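Local coordinates for porin protein associated with imipenem resistance (PDB 4FUV) that forms an eight-stranded beta-barrel in the outer membrane of Acinetobacter baumannii and is probably involved in the uptake of ornithine and imipenem, at residues G85-N89 against R90-G94. Residues are numbered along the deposited sequence; the frame is centred on the assembly and turned at random.
Sequences GASTN and RWAQG. With C8E ((hydroxyethyloxy)tri(ethyloxy)octane), chain H.
Asn89 folds its side chain over the first turn of helix 90-94, its amide oxygen lying against the backbone of Trp91 and Ala92. With CG anti to the backbone N (chi1 -176°), CG lies beside the backbone carbonyl carbon of Asn89 and turns OD1 back over the helix start. Asn89 OD1 takes a nearly straight bond from Ala92 N at 3.2 Å, in the carbonyl plane and on a lone pair; the second bond, from Trp91 N, is strongly bent and weak. Asn89 OD1 also sits 3.5 Å from Trp91 CB and meets the indole obliquely near CD1. Asn89 also serves through its main chain, since its O receives Gln93 N at 3.0 Å and closes the first helical turn.

Upstream, Ser87 OG accepts from Asn89 N at 2.8 Å, an ST turn that probably helps to position the capping residue, while the hydroxyl rests 3.8 Å from Ala92 CB. Gln93 packs its aliphatic part on the carbonyl oxygens of the loop: CB on Ser87 O and CG on Gly85 O, and the bend at chi2 brings NE2 to a water that donates to Gly85 O. The alkyl chain of a bound C8E detergent meets the helix start with C5 and C6, C5 lying 3.5 Å from Ala92 CB, and then leads away. On the indole, Arg90 CD sits over one face toward the rim, and the guanidinium continues to Ile158 O. This N-capped helical turn, prepared by an ST turn, belongs to the connection between antiparallel barrel strands 64-81 and 95-114 at one end of the outer-membrane beta-barrel.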
loop_
_atom_site.group_PDB
_atom_site.type_symbol
_atom_site.label_atom_id
_atom_site.label_comp_id
_atom_site.label_asym_id
_atom_site.label_seq_id
_atom_site.Cartn_x
_atom_site.Cartn_y
_atom_site.Cartn_z
ATOM N N GLY A 85 17.366 7.903 33.658
ATOM C CA GLY A 85 16.751 7.078 34.677
ATOM C C GLY A 85 16.262 7.784 35.922
ATOM O O GLY A 85 15.333 7.287 36.571
ATOM N N ALA A 86 16.876 8.919 36.264
ATOM C CA ALA A 86 16.522 9.631 37.497
ATOM C C ALA A 86 15.484 10.714 37.241
ATOM O O ALA A 86 15.080 11.427 38.166
ATOM C CB ALA A 86 17.773 10.236 38.172
ATOM N N SER A 87 15.059 10.840 35.987
ATOM C CA SER A 87 14.046 11.824 35.627
ATOM C C SER A 87 12.662 11.473 36.175
ATOM O O SER A 87 12.308 10.305 36.275
ATOM C CB SER A 87 13.972 11.983 34.108
ATOM O OG SER A 87 12.883 12.803 33.739
ATOM N N THR A 88 11.888 12.489 36.545
ATOM C CA THR A 88 10.507 12.265 36.947
ATOM C C THR A 88 9.627 12.338 35.708
ATOM O O THR A 88 8.444 12.058 35.761
ATOM C CB THR A 88 10.004 13.313 37.971
ATOM O OG1 THR A 88 10.028 14.614 37.378
ATOM C CG2 THR A 88 10.856 13.310 39.214
ATOM N N ASN A 89 10.203 12.738 34.587
ATOM C CA ASN A 89 9.425 12.774 33.360
ATOM C C ASN A 89 9.220 11.327 32.911
ATOM O O ASN A 89 10.177 10.559 32.833
ATOM C CB ASN A 89 10.129 13.604 32.291
ATOM C CG ASN A 89 9.298 13.751 31.035
ATOM O OD1 ASN A 89 9.271 12.860 30.187
ATOM N ND2 ASN A 89 8.602 14.874 30.914
ATOM N N ARG A 90 7.970 10.947 32.668
ATOM C CA ARG A 90 7.642 9.542 32.442
ATOM C C ARG A 90 8.156 9.036 31.090
ATOM O O ARG A 90 8.545 7.878 30.962
ATOM C CB ARG A 90 6.133 9.316 32.594
ATOM C CG ARG A 90 5.403 9.032 31.298
ATOM C CD ARG A 90 3.983 9.571 31.306
ATOM N NE ARG A 90 3.221 9.133 32.468
ATOM C CZ ARG A 90 2.898 9.925 33.483
ATOM N NH1 ARG A 90 3.267 11.198 33.469
ATOM N NH2 ARG A 90 2.205 9.449 34.503
ATOM N N TRP A 91 8.173 9.900 30.083
ATOM C CA TRP A 91 8.712 9.497 28.784
ATOM C C TRP A 91 10.216 9.285 28.875
ATOM O O TRP A 91 10.737 8.250 28.445
ATOM C CB TRP A 91 8.351 10.527 27.717
ATOM C CG TRP A 91 6.939 10.975 27.840
ATOM C CD1 TRP A 91 6.497 12.239 28.094
ATOM C CD2 TRP A 91 5.766 10.152 27.753
ATOM N NE1 TRP A 91 5.125 12.259 28.154
ATOM C CE2 TRP A 91 4.655 10.992 27.947
ATOM C CE3 TRP A 91 5.557 8.790 27.525
ATOM C CZ2 TRP A 91 3.345 10.510 27.918
ATOM C CZ3 TRP A 91 4.260 8.317 27.496
ATOM C CH2 TRP A 91 3.171 9.173 27.693
ATOM N N ALA A 92 10.912 10.248 29.471
ATOM C CA ALA A 92 12.364 10.166 29.613
ATOM C C ALA A 92 12.815 8.961 30.444
ATOM O O ALA A 92 13.747 8.266 30.059
ATOM C CB ALA A 92 12.916 11.436 30.206
ATOM N N GLN A 93 12.173 8.740 31.589
ATOM C CA GLN A 93 12.537 7.623 32.477
ATOM C C GLN A 93 12.320 6.261 31.808
ATOM O O GLN A 93 13.039 5.291 32.093
ATOM C CB GLN A 93 11.760 7.700 33.800
ATOM C CG GLN A 93 12.221 6.709 34.889
ATOM C CD GLN A 93 11.638 5.306 34.712
ATOM O OE1 GLN A 93 10.605 5.130 34.056
ATOM N NE2 GLN A 93 12.309 4.302 35.285
ATOM N N GLY A 94 11.340 6.203 30.914
ATOM C CA GLY A 94 10.966 4.959 30.252
ATOM C C GLY A 94 11.875 4.514 29.121
ATOM O O GLY A 94 11.775 3.370 28.640
HETATM C C1 C8E H . 15.852 12.748 24.006
HETATM C C2 C8E H . 15.163 12.062 25.189
HETATM C C3 C8E H . 14.273 13.044 25.945
HETATM C C4 C8E H . 12.910 12.439 26.268
HETATM C C5 C8E H . 12.178 13.304 27.298
HETATM C C6 C8E H . 10.752 13.605 26.834
HETATM O O HOH W 1 14.945 4.646 36.644
#